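Local coordinates for cyanuric acid amidohydrolase (PDB 4NQ3), which catalyses the hydrolytic opening of the s-triazine ring of cyanuric acid, giving carboxybiuret, which decarboxylates spontaneously to biuret, at residues P115-F119 and L231-E235; V153-L159 and S224-E230; V255-A259 and P341-V347; V282-E287 and I330-G336. All coordinates share one frame; numbering follows the deposited sequence.

Contacts 1 and 2 belong to the second repeating unit and contacts 3 and 4 to the third. In each unit the inner contact is nested along the chain within the outer: 2 lies inside the loop closed by 1, and 4 inside that closed by 3. Contacts 2 and 4 join parallel strands of two separate four-stranded mixed sheets of strand order 1-4-2-3. Their centres are about 12 Å apart, both touch barbituric acid, and K285 NZ meets C225 O between them. Contacts 1 and 3 lie on opposite sides of the chain's centre, with centres about 27 Å apart. The ligand thus sits where equivalent strand pairs converge, in keeping with the threefold symmetry of the active site.

Contact 1: residues P115-F119 and L231-E235; sequences PDLPF and LLGHE
D116 and G233 mark the closest backbone approach, with 4.1 Å between D116 CA and G233 CA. Neither side forms a regular strand here, and the end-to-end directions of the touching parts differ by 124°, so the two loops meet at a steep angle and do not run side by side. One backbone hydrogen bond joins them: L117 N donates to L232 O at 2.9 Å. It is fairly straight at the hydrogen (161°), although the donor stands above the carbonyl plane. Just before it in the chain, P115 O faces G233 CA.

Two side-chain pairs flank this bond. The D116 carboxylate lies against the aliphatic part of L232, its CG 3.6 Å from L232 CB while D116 OD2 approaches L232 CD1. The methyl CD2 of the same leucine also reaches the edge of the F119 ring, 4.3 Å from F119 CE1. Next to L232 O, L117 turns inward: its CG is anti to the backbone N (chi1 173°), which carries CD2 to 3.9 Å from H234 CE1. The imidazole that L117 touches obliquely has polar partners at both nitrogens, ND1 bonding to T114 OG1 and NE2 to Q127 NE2, so its orientation is fixed from two sides.

L117 and H234 both also touch M130 of helix 125-141. The contact therefore joins the connection between strand 106-113 and that helix to the loop that enters strand 235-242, at one end of the mixed sheet in the second repeating unit. The H234 side chain lies about 6 Å from that of the active-site lysine K156.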
loop_
_atom_site.group_PDB
_atom_site.type_symbol
_atom_site.label_atom_id
_atom_site.label_comp_id
_atom_site.label_asym_id
_atom_site.label_seq_id
_atom_site.Cartn_x
_atom_site.Cartn_y
_atom_site.Cartn_z
ATOM N N PRO A 115 -18.119 -0.777 -29.822
ATOM C CA PRO A 115 -19.293 -0.693 -28.967
ATOM C C PRO A 115 -18.919 -1.191 -27.593
ATOM O O PRO A 115 -17.843 -1.793 -27.425
ATOM C CB PRO A 115 -20.287 -1.643 -29.629
ATOM C CG PRO A 115 -19.736 -1.890 -30.993
ATOM C CD PRO A 115 -18.262 -1.819 -30.846
ATOM N N ASP A 116 -19.833 -1.029 -26.650
ATOM C CA ASP A 116 -19.625 -1.546 -25.323
ATOM C C ASP A 116 -19.344 -3.043 -25.397
ATOM O O ASP A 116 -19.787 -3.737 -26.321
ATOM C CB ASP A 116 -20.839 -1.236 -24.467
ATOM C CG ASP A 116 -20.806 0.183 -23.917
ATOM O OD1 ASP A 116 -19.928 0.974 -24.371
ATOM O OD2 ASP A 116 -21.666 0.505 -23.049
ATOM N N LEU A 117 -18.549 -3.518 -24.449
ATOM C CA LEU A 117 -18.172 -4.923 -24.365
ATOM C C LEU A 117 -18.979 -5.625 -23.292
ATOM O O LEU A 117 -18.829 -5.293 -22.106
ATOM C CB LEU A 117 -16.684 -5.050 -24.037
ATOM C CG LEU A 117 -16.181 -6.460 -23.751
ATOM C CD1 LEU A 117 -16.162 -7.282 -25.021
ATOM C CD2 LEU A 117 -14.815 -6.430 -23.074
ATOM N N PRO A 118 -19.814 -6.605 -23.692
ATOM C CA PRO A 118 -20.579 -7.454 -22.757
ATOM C C PRO A 118 -19.656 -8.048 -21.701
ATOM O O PRO A 118 -18.592 -8.541 -22.060
ATOM C CB PRO A 118 -21.156 -8.547 -23.647
ATOM C CG PRO A 118 -21.127 -7.974 -25.035
ATOM C CD PRO A 118 -19.947 -7.052 -25.088
ATOM N N PHE A 119 -20.030 -7.967 -20.429
ATOM C CA PHE A 119 -19.140 -8.398 -19.351
ATOM C C PHE A 119 -18.729 -9.859 -19.492
ATOM O O PHE A 119 -17.682 -10.278 -18.991
ATOM C CB PHE A 119 -19.807 -8.177 -17.996
ATOM C CG PHE A 119 -19.925 -6.736 -17.605
ATOM C CD1 PHE A 119 -19.019 -5.804 -18.072
ATOM C CD2 PHE A 119 -20.978 -6.305 -16.805
ATOM C CE1 PHE A 119 -19.132 -4.468 -17.710
ATOM C CE2 PHE A 119 -21.111 -4.967 -16.449
ATOM C CZ PHE A 119 -20.194 -4.050 -16.904
ATOM N N LEU A 231 -14.149 2.974 -18.809
ATOM C CA LEU A 231 -14.837 2.825 -20.086
ATOM C C LEU A 231 -15.462 1.444 -20.203
ATOM O O LEU A 231 -14.973 0.507 -19.592
ATOM C CB LEU A 231 -13.869 3.080 -21.243
ATOM C CG LEU A 231 -12.898 1.975 -21.687
ATOM C CD1 LEU A 231 -12.292 2.355 -23.004
ATOM C CD2 LEU A 231 -11.812 1.767 -20.703
ATOM N N LEU A 232 -16.510 1.297 -21.003
ATOM C CA LEU A 232 -17.115 -0.020 -21.152
ATOM C C LEU A 232 -16.736 -0.702 -22.462
ATOM O O LEU A 232 -16.934 -1.913 -22.606
ATOM C CB LEU A 232 -18.632 0.068 -21.035
ATOM C CG LEU A 232 -19.064 0.548 -19.654
ATOM C CD1 LEU A 232 -20.564 0.567 -19.605
ATOM C CD2 LEU A 232 -18.457 -0.332 -18.528
ATOM N N GLY A 233 -16.195 0.081 -23.399
ATOM C CA GLY A 233 -15.688 -0.429 -24.673
ATOM C C GLY A 233 -14.170 -0.336 -24.845
ATOM O O GLY A 233 -13.408 -0.495 -23.876
ATOM N N HIS A 234 -13.725 -0.120 -26.083
ATOM C CA HIS A 234 -12.291 -0.023 -26.378
ATOM C C HIS A 234 -11.930 1.237 -27.165
ATOM O O HIS A 234 -12.738 1.732 -27.956
ATOM C CB HIS A 234 -11.805 -1.241 -27.183
ATOM C CG HIS A 234 -12.143 -2.566 -26.573
ATOM N ND1 HIS A 234 -13.377 -3.156 -26.716
ATOM C CD2 HIS A 234 -11.407 -3.416 -25.818
ATOM C CE1 HIS A 234 -13.389 -4.313 -26.076
ATOM N NE2 HIS A 234 -12.204 -4.497 -25.521
ATOM N N GLU A 235 -10.717 1.751 -26.951
ATOM C CA GLU A 235 -10.136 2.758 -27.850
ATOM C C GLU A 235 -8.936 2.132 -28.532
ATOM O O GLU A 235 -8.094 1.536 -27.872
ATOM C CB GLU A 235 -9.717 4.006 -27.105
ATOM C CG GLU A 235 -10.779 4.480 -26.134
ATOM C CD GLU A 235 -11.645 5.591 -26.706
ATOM O OE1 GLU A 235 -11.516 6.745 -26.221
ATOM O OE2 GLU A 235 -12.469 5.304 -27.617
#

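Contact 2: residues V153-L159 and S224-E230; sequences VQVKCPL and SCSSGIE. With BR8 (barbituric acid), chain C.
Strands V153-C157 and S224-S227 run parallel, their axes 4.6 Å apart and 21° off alignment, and a run of backbone bonds, from S224 N to V153 O through to G228 N to C157 O, keeps Q154 opposite S224. K156 sets out with CG anti to its own N (chi1 -173°), and a bend at chi2 turns CD and CE over S226 O. Its NZ reaches S226 OG at 2.8 Å, bonds weakly to S227 O, and also bonds to M78 O. E230 OE2 adds a long salt bridge, 3.9 Å from K156 NZ, while E230 OE1 pairs with R52. Were K156 replaced by an alanine, S226 OG would probably lose the amine that steadies its rotation, and E230 one of its basic neighbours. At the strand ends, S227 OG donates to P158 O at 2.7 Å, and L159 CD2 packs against the G228-I229 peptide.

Barbituric acid is gripped by the S227 backbone: S227 N gives O8 a nearly straight bond (167°) of 2.6 Å, and ligand N1 donates to S227 O. The nucleophile S226 OG lies 3.4 Å from ligand N1, roughly at right angles to its bond with K156 NZ, in keeping with a Ser-Lys dyad, while S227 N-H would tend to polarise the ligand carbonyl.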
loop_
_atom_site.group_PDB
_atom_site.type_symbol
_atom_site.label_atom_id
_atom_site.label_comp_id
_atom_site.label_asym_id
_atom_site.label_seq_id
_atom_site.Cartn_x
_atom_site.Cartn_y
_atom_site.Cartn_z
ATOM N N VAL A 153 0.344 -0.869 -31.636
ATOM C CA VAL A 153 -1.097 -0.729 -31.509
ATOM C C VAL A 153 -1.485 -0.577 -30.043
ATOM O O VAL A 153 -1.353 -1.517 -29.253
ATOM C CB VAL A 153 -1.828 -1.910 -32.130
ATOM C CG1 VAL A 153 -3.336 -1.712 -32.030
ATOM C CG2 VAL A 153 -1.405 -2.023 -33.566
ATOM N N GLN A 154 -1.922 0.628 -29.678
ATOM C CA GLN A 154 -2.374 0.923 -28.322
ATOM C C GLN A 154 -3.853 0.598 -28.197
ATOM O O GLN A 154 -4.620 0.972 -29.045
ATOM C CB GLN A 154 -2.102 2.391 -27.995
ATOM C CG GLN A 154 -2.483 2.821 -26.615
ATOM C CD GLN A 154 -1.770 2.029 -25.560
ATOM O OE1 GLN A 154 -0.539 1.966 -25.525
ATOM N NE2 GLN A 154 -2.543 1.390 -24.696
ATOM N N VAL A 155 -4.246 -0.111 -27.156
ATOM C CA VAL A 155 -5.651 -0.388 -26.918
ATOM C C VAL A 155 -6.002 -0.054 -25.471
ATOM O O VAL A 155 -5.282 -0.430 -24.548
ATOM C CB VAL A 155 -6.012 -1.853 -27.219
ATOM C CG1 VAL A 155 -7.383 -2.217 -26.652
ATOM C CG2 VAL A 155 -5.991 -2.075 -28.687
ATOM N N LYS A 156 -7.100 0.671 -25.287
ATOM C CA LYS A 156 -7.638 0.915 -23.966
ATOM C C LYS A 156 -8.812 -0.026 -23.787
ATOM O O LYS A 156 -9.735 -0.009 -24.597
ATOM C CB LYS A 156 -8.084 2.359 -23.818
ATOM C CG LYS A 156 -8.491 2.717 -22.409
ATOM C CD LYS A 156 -7.288 2.856 -21.563
ATOM C CE LYS A 156 -7.572 2.549 -20.114
ATOM N NZ LYS A 156 -6.311 2.511 -19.305
ATOM N N CYS A 157 -8.771 -0.879 -22.768
ATOM C CA CYS A 157 -9.837 -1.872 -22.612
ATOM C C CYS A 157 -10.451 -1.820 -21.223
ATOM O O CYS A 157 -9.845 -1.301 -20.295
ATOM C CB CYS A 157 -9.303 -3.277 -22.867
ATOM S SG CYS A 157 -7.863 -3.638 -21.812
ATOM N N PRO A 158 -11.636 -2.417 -21.064
ATOM C CA PRO A 158 -12.377 -2.328 -19.806
ATOM C C PRO A 158 -11.868 -3.311 -18.776
ATOM O O PRO A 158 -10.833 -3.932 -19.025
ATOM C CB PRO A 158 -13.815 -2.654 -20.230
ATOM C CG PRO A 158 -13.665 -3.514 -21.400
ATOM C CD PRO A 158 -12.451 -3.018 -22.133
ATOM N N LEU A 159 -12.544 -3.397 -17.627
ATOM C CA LEU A 159 -12.218 -4.381 -16.596
ATOM C C LEU A 159 -13.482 -4.708 -15.826
ATOM O O LEU A 159 -14.531 -4.124 -16.084
ATOM C CB LEU A 159 -11.130 -3.857 -15.656
ATOM C CG LEU A 159 -11.410 -2.532 -14.921
ATOM C CD1 LEU A 159 -12.409 -2.716 -13.785
ATOM C CD2 LEU A 159 -10.138 -1.923 -14.409
ATOM N N SER A 224 -0.038 -3.168 -27.360
ATOM C CA SER A 224 0.127 -2.513 -26.074
ATOM C C SER A 224 -1.243 -2.221 -25.454
ATOM O O SER A 224 -1.959 -1.347 -25.902
ATOM C CB SER A 224 0.935 -1.242 -26.221
ATOM O OG SER A 224 0.934 -0.529 -25.001
ATOM N N CYS A 225 -1.618 -2.972 -24.429
ATOM C CA CYS A 225 -2.959 -2.854 -23.870
ATOM C C CYS A 225 -2.985 -2.315 -22.457
ATOM O O CYS A 225 -2.170 -2.695 -21.617
ATOM C CB CYS A 225 -3.626 -4.204 -23.925
ATOM S SG CYS A 225 -3.567 -4.785 -25.614
ATOM N N SER A 226 -3.931 -1.423 -22.209
ATOM C CA SER A 226 -4.069 -0.739 -20.936
ATOM C C SER A 226 -5.539 -0.789 -20.517
ATOM O O SER A 226 -6.434 -0.367 -21.271
ATOM C CB SER A 226 -3.570 0.702 -21.056
ATOM O OG SER A 226 -3.753 1.419 -19.858
ATOM N N SER A 227 -5.788 -1.345 -19.336
ATOM C CA SER A 227 -7.144 -1.580 -18.866
ATOM C C SER A 227 -7.563 -0.428 -17.937
ATOM O O SER A 227 -6.722 0.224 -17.343
ATOM C CB SER A 227 -7.219 -2.942 -18.170
ATOM O OG SER A 227 -8.543 -3.309 -17.822
ATOM N N GLY A 228 -8.855 -0.152 -17.826
ATOM C CA GLY A 228 -9.292 0.928 -16.974
ATOM C C GLY A 228 -10.738 0.799 -16.553
ATOM O O GLY A 228 -11.557 0.221 -17.251
ATOM N N ILE A 229 -11.059 1.346 -15.393
ATOM C CA ILE A 229 -12.409 1.238 -14.862
ATOM C C ILE A 229 -13.365 2.195 -15.551
ATOM O O ILE A 229 -14.584 2.058 -15.420
ATOM C CB ILE A 229 -12.429 1.503 -13.338
ATOM C CG1 ILE A 229 -13.778 1.143 -12.733
ATOM C CG2 ILE A 229 -12.094 2.939 -13.036
ATOM C CD1 ILE A 229 -13.728 1.148 -11.217
ATOM N N GLU A 230 -12.819 3.147 -16.305
ATOM C CA GLU A 230 -13.610 4.281 -16.793
ATOM C C GLU A 230 -14.235 4.136 -18.178
ATOM O O GLU A 230 -14.764 5.105 -18.704
ATOM C CB GLU A 230 -12.751 5.548 -16.810
ATOM C CG GLU A 230 -11.547 5.525 -17.770
ATOM C CD GLU A 230 -10.348 4.798 -17.141
ATOM O OE1 GLU A 230 -10.448 4.487 -15.932
ATOM O OE2 GLU A 230 -9.299 4.592 -17.811
HETATM N N1 BR8 C . -3.998 0.192 -16.661
HETATM C C2 BR8 C . -3.397 1.322 -16.227
HETATM O O2 BR8 C . -4.100 2.218 -15.801
HETATM N N3 BR8 C . -2.036 1.441 -16.259
HETATM C C4 BR8 C . -1.206 0.395 -16.739
HETATM O O4 BR8 C . 0.013 0.536 -16.745
HETATM C C5 BR8 C . -1.763 -0.917 -17.296
HETATM C C6 BR8 C . -3.280 -0.885 -17.174
HETATM O O8 BR8 C . -3.919 -1.847 -17.535
HETATM O O HOH W 1 -0.440 0.535 -22.702
HETATM O O HOH W 2 -13.925 -0.642 -17.622
#

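Contact 3: residues V255-A259 and P341-V347; sequences VMADA and PDGGGPV. With MG (magnesium ion), chain K.
M256 and G345 exchange two backbone hydrogen bonds, which makes them the hydrogen-bonded pair of an antiparallel ladder. M256 N donates to G345 O at 2.8 Å. In return G345 N donates to M256 O at 3.2 Å, approaching in the carbonyl plane on a lone pair. V255 and P346 form the adjoining non-hydrogen-bonded pair.

Upstream of G345 the chain folds into a type II beta turn from P341 to G344, closed by the bond from G344 N to P341 O. The turn presents two carbonyls to the magnesium ion, which lies 2.5 Å from P341 O and 2.6 Å from G344 O. Q339 O is a further ligand, and E287, G336 and G340 also belong to the site. G343 has a positive phi (97°), where a CB would press on the preceding carbonyl. A CB on G344 would run into M256 O, so both places suit glycine.

CA-H...O contacts extend the junction, G344 CA to M256 O and D258 CA to G343 O. The apolar packing is modest. V255 CG1 meets P341 CD end-on, and the CG of P341 rests near the M256 and A257 carbonyls. On the other face, the selenomethionine M256 lays its CG 4.0 Å from V347 CG1, after which its chain bends and the selenium leads away. The carboxylates pair with arginines outside the two segments, D258 with R295 and D342 with R290.

Strands 249-256 and 345-352, the first and last of their sheet in sequence, thus meet where the latter begins, and the glycine-rich turn just ahead of it forms part of the magnesium site.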
loop_
_atom_site.group_PDB
_atom_site.type_symbol
_atom_site.label_atom_id
_atom_site.label_comp_id
_atom_site.label_asym_id
_atom_site.label_seq_id
_atom_site.Cartn_x
_atom_site.Cartn_y
_atom_site.Cartn_z
ATOM N N VAL A 255 11.145 -5.669 -29.264
ATOM C CA VAL A 255 10.589 -6.397 -28.136
ATOM C C VAL A 255 11.620 -6.621 -27.056
ATOM O O VAL A 255 12.629 -7.242 -27.294
ATOM C CB VAL A 255 10.041 -7.752 -28.562
ATOM C CG1 VAL A 255 9.500 -8.508 -27.349
ATOM C CG2 VAL A 255 8.951 -7.565 -29.593
HETATM N N MSE A 256 11.372 -6.113 -25.863
HETATM C CA MSE A 256 12.234 -6.422 -24.743
HETATM C C MSE A 256 12.056 -7.880 -24.334
HETATM O O MSE A 256 10.938 -8.317 -24.034
HETATM C CB MSE A 256 11.922 -5.512 -23.573
HETATM C CG MSE A 256 12.163 -4.050 -23.852
HETATM SE SE MSE A 256 11.652 -2.982 -22.276
HETATM C CE MSE A 256 13.239 -3.373 -21.153
ATOM N N ALA A 257 13.161 -8.625 -24.319
ATOM C CA ALA A 257 13.140 -10.041 -23.981
ATOM C C ALA A 257 12.775 -10.211 -22.509
ATOM O O ALA A 257 12.052 -11.144 -22.126
ATOM C CB ALA A 257 14.462 -10.656 -24.281
ATOM N N ASP A 258 13.283 -9.299 -21.685
ATOM C CA ASP A 258 12.877 -9.218 -20.286
ATOM C C ASP A 258 12.952 -7.767 -19.769
ATOM O O ASP A 258 13.161 -6.823 -20.544
ATOM C CB ASP A 258 13.714 -10.155 -19.412
ATOM C CG ASP A 258 15.197 -9.936 -19.565
ATOM O OD1 ASP A 258 15.606 -8.779 -19.814
ATOM O OD2 ASP A 258 15.957 -10.931 -19.436
ATOM N N ALA A 259 12.780 -7.613 -18.459
ATOM C CA ALA A 259 12.584 -6.308 -17.841
ATOM C C ALA A 259 13.829 -5.432 -17.896
ATOM O O ALA A 259 13.744 -4.229 -17.683
ATOM C CB ALA A 259 12.111 -6.466 -16.408
ATOM N N PRO A 341 6.977 -11.662 -25.196
ATOM C CA PRO A 341 7.200 -12.903 -24.441
ATOM C C PRO A 341 6.870 -12.769 -22.963
ATOM O O PRO A 341 6.749 -11.649 -22.470
ATOM C CB PRO A 341 8.685 -13.132 -24.610
ATOM C CG PRO A 341 9.256 -11.762 -24.844
ATOM C CD PRO A 341 8.232 -11.095 -25.710
ATOM N N ASP A 342 6.734 -13.881 -22.247
ATOM C CA ASP A 342 6.495 -13.762 -20.809
ATOM C C ASP A 342 7.660 -13.041 -20.121
ATOM O O ASP A 342 8.814 -13.501 -20.165
ATOM C CB ASP A 342 6.281 -15.124 -20.147
ATOM C CG ASP A 342 6.138 -15.013 -18.624
ATOM O OD1 ASP A 342 5.050 -14.606 -18.146
ATOM O OD2 ASP A 342 7.125 -15.329 -17.905
ATOM N N GLY A 343 7.351 -11.921 -19.473
ATOM C CA GLY A 343 8.368 -11.171 -18.774
ATOM C C GLY A 343 8.888 -10.035 -19.628
ATOM O O GLY A 343 9.636 -9.178 -19.151
ATOM N N GLY A 344 8.512 -10.021 -20.898
ATOM C CA GLY A 344 8.926 -8.932 -21.763
ATOM C C GLY A 344 7.758 -8.065 -22.221
ATOM O O GLY A 344 6.651 -8.093 -21.657
ATOM N N GLY A 345 8.011 -7.262 -23.240
ATOM C CA GLY A 345 6.975 -6.410 -23.769
ATOM C C GLY A 345 7.527 -5.603 -24.918
ATOM O O GLY A 345 8.747 -5.442 -25.050
ATOM N N PRO A 346 6.633 -5.104 -25.776
ATOM C CA PRO A 346 7.036 -4.220 -26.872
ATOM C C PRO A 346 7.544 -2.890 -26.342
ATOM O O PRO A 346 7.101 -2.401 -25.282
ATOM C CB PRO A 346 5.742 -4.015 -27.661
ATOM C CG PRO A 346 4.868 -5.172 -27.264
ATOM C CD PRO A 346 5.196 -5.416 -25.816
ATOM N N VAL A 347 8.480 -2.311 -27.073
ATOM C CA VAL A 347 8.837 -0.930 -26.841
ATOM C C VAL A 347 8.913 -0.265 -28.208
ATOM O O VAL A 347 9.381 -0.866 -29.169
ATOM C CB VAL A 347 10.152 -0.790 -26.076
ATOM C CG1 VAL A 347 11.256 -1.475 -26.817
ATOM C CG2 VAL A 347 10.483 0.647 -25.929
HETATM MG MG MG K . 4.946 -9.887 -22.438
#

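Contact 4: residues V282-E287 and I330-G336; sequences VLAKAE and IYVSGGG. With BR8 (barbituric acid), chain C.
K285 stands opposite S333 in a parallel strand pair, and its side chain curls across the neighbouring strand. CB lies 4.1 Å from S333 O. Bends at chi2 (-71°) and chi3 fold the chain back, so that CD lies equally far, 3.8 Å, from S333 O and S333 OG, and CE comes beside G335 O. At the tip, NZ bonds to S333 OG at 2.9 Å, to G335 O at 2.9 Å and to G334 O at 3.0 Å, standing above the planes of both carbonyls; C225 O is a further acceptor. A methionine in place of K285 would probably leave S333 OG and these carbonyls without their shared donor.

This lysine-serine pair is consistent with one of the three potential dyads. Beside it, G334 N donates to O4 of barbituric acid at 2.8 Å, nearly straight at 167°. Farther along, the extended E287 lies against G336, with OE1 bonded to G343 N and OE2 paired with R290; E287 is also a magnesium ligand. At the other end, L283 CD2 packs 3.6 Å from Y331 CB.

V282, A284 and A286 lean on helix 309-325, strand 345-352 borders strand 281-286 on the side away from 331-334, and Y331 and S333 face strand 75-80.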
loop_
_atom_site.group_PDB
_atom_site.type_symbol
_atom_site.label_atom_id
_atom_site.label_comp_id
_atom_site.label_asym_id
_atom_site.label_seq_id
_atom_site.Cartn_x
_atom_site.Cartn_y
_atom_site.Cartn_z
ATOM N N VAL A 282 9.080 7.592 -25.885
ATOM C CA VAL A 282 9.158 6.149 -25.645
ATOM C C VAL A 282 7.835 5.582 -25.158
ATOM O O VAL A 282 7.241 6.119 -24.230
ATOM C CB VAL A 282 10.249 5.804 -24.610
ATOM C CG1 VAL A 282 10.452 4.305 -24.546
ATOM C CG2 VAL A 282 11.558 6.512 -24.960
ATOM N N LEU A 283 7.363 4.512 -25.789
ATOM C CA LEU A 283 6.176 3.791 -25.307
ATOM C C LEU A 283 6.576 2.344 -25.037
ATOM O O LEU A 283 7.075 1.666 -25.936
ATOM C CB LEU A 283 5.054 3.836 -26.338
ATOM C CG LEU A 283 4.910 5.181 -27.043
ATOM C CD1 LEU A 283 4.053 5.040 -28.274
ATOM C CD2 LEU A 283 4.297 6.174 -26.113
ATOM N N ALA A 284 6.383 1.853 -23.820
ATOM C CA ALA A 284 6.855 0.508 -23.522
ATOM C C ALA A 284 5.901 -0.260 -22.625
ATOM O O ALA A 284 5.202 0.340 -21.818
ATOM C CB ALA A 284 8.210 0.574 -22.897
ATOM N N LYS A 285 5.865 -1.584 -22.782
ATOM C CA LYS A 285 5.130 -2.445 -21.860
ATOM C C LYS A 285 6.088 -3.111 -20.876
ATOM O O LYS A 285 7.116 -3.640 -21.273
ATOM C CB LYS A 285 4.361 -3.509 -22.616
ATOM C CG LYS A 285 3.246 -2.952 -23.439
ATOM C CD LYS A 285 2.134 -2.460 -22.545
ATOM C CE LYS A 285 1.727 -3.532 -21.550
ATOM N NZ LYS A 285 0.647 -2.988 -20.683
ATOM N N ALA A 286 5.765 -3.069 -19.592
ATOM C CA ALA A 286 6.567 -3.746 -18.587
ATOM C C ALA A 286 5.735 -4.831 -17.942
ATOM O O ALA A 286 4.566 -4.614 -17.640
ATOM C CB ALA A 286 7.065 -2.783 -17.552
ATOM N N GLU A 287 6.336 -5.993 -17.718
ATOM C CA GLU A 287 5.601 -7.112 -17.159
ATOM C C GLU A 287 6.434 -7.889 -16.165
ATOM O O GLU A 287 7.578 -8.228 -16.450
ATOM C CB GLU A 287 5.139 -8.040 -18.275
ATOM C CG GLU A 287 4.298 -9.195 -17.786
ATOM C CD GLU A 287 3.928 -10.163 -18.895
ATOM O OE1 GLU A 287 4.720 -10.347 -19.854
ATOM O OE2 GLU A 287 2.822 -10.732 -18.806
ATOM N N ILE A 330 8.442 9.367 -19.940
ATOM C CA ILE A 330 8.193 8.225 -20.825
ATOM C C ILE A 330 6.896 7.476 -20.486
ATOM O O ILE A 330 6.471 7.431 -19.332
ATOM C CB ILE A 330 9.381 7.241 -20.791
ATOM C CG1 ILE A 330 9.601 6.733 -19.386
ATOM C CG2 ILE A 330 10.674 7.933 -21.149
ATOM C CD1 ILE A 330 10.967 6.155 -19.249
ATOM N N TYR A 331 6.289 6.861 -21.496
ATOM C CA TYR A 331 5.024 6.151 -21.327
ATOM C C TYR A 331 5.314 4.672 -21.093
ATOM O O TYR A 331 5.686 3.955 -22.003
ATOM C CB TYR A 331 4.110 6.373 -22.555
ATOM C CG TYR A 331 2.806 5.585 -22.526
ATOM C CD1 TYR A 331 2.792 4.231 -22.817
ATOM C CD2 TYR A 331 1.590 6.191 -22.222
ATOM C CE1 TYR A 331 1.630 3.494 -22.794
ATOM C CE2 TYR A 331 0.406 5.452 -22.201
ATOM C CZ TYR A 331 0.442 4.095 -22.487
ATOM O OH TYR A 331 -0.694 3.302 -22.477
ATOM N N VAL A 332 5.205 4.237 -19.847
ATOM C CA VAL A 332 5.397 2.834 -19.485
ATOM C C VAL A 332 4.140 2.264 -18.861
ATOM O O VAL A 332 3.608 2.813 -17.917
ATOM C CB VAL A 332 6.533 2.658 -18.489
ATOM C CG1 VAL A 332 6.704 1.189 -18.144
ATOM C CG2 VAL A 332 7.804 3.244 -19.054
ATOM N N SER A 333 3.718 1.120 -19.356
ATOM C CA SER A 333 2.429 0.536 -19.023
ATOM C C SER A 333 2.636 -0.906 -18.528
ATOM O O SER A 333 3.427 -1.644 -19.106
ATOM C CB SER A 333 1.530 0.577 -20.254
ATOM O OG SER A 333 0.381 -0.206 -20.055
ATOM N N GLY A 334 1.958 -1.302 -17.456
ATOM C CA GLY A 334 2.235 -2.589 -16.822
ATOM C C GLY A 334 1.332 -3.710 -17.295
ATOM O O GLY A 334 0.225 -3.461 -17.736
ATOM N N GLY A 335 1.805 -4.947 -17.201
ATOM C CA GLY A 335 1.008 -6.113 -17.548
ATOM C C GLY A 335 1.087 -6.428 -19.029
ATOM O O GLY A 335 0.420 -5.796 -19.852
ATOM N N GLY A 336 1.887 -7.426 -19.380
ATOM C CA GLY A 336 2.141 -7.672 -20.778
ATOM C C GLY A 336 1.618 -8.995 -21.253
ATOM O O GLY A 336 2.319 -9.715 -21.999
HETATM N N1 BR8 C . -3.998 0.192 -16.661
HETATM C C2 BR8 C . -3.397 1.322 -16.227
HETATM O O2 BR8 C . -4.100 2.218 -15.801
HETATM N N3 BR8 C . -2.036 1.441 -16.259
HETATM C C4 BR8 C . -1.206 0.395 -16.739
HETATM O O4 BR8 C . 0.013 0.536 -16.745
HETATM C C5 BR8 C . -1.763 -0.917 -17.296
HETATM C C6 BR8 C . -3.280 -0.885 -17.174
HETATM O O8 BR8 C . -3.919 -1.847 -17.535
#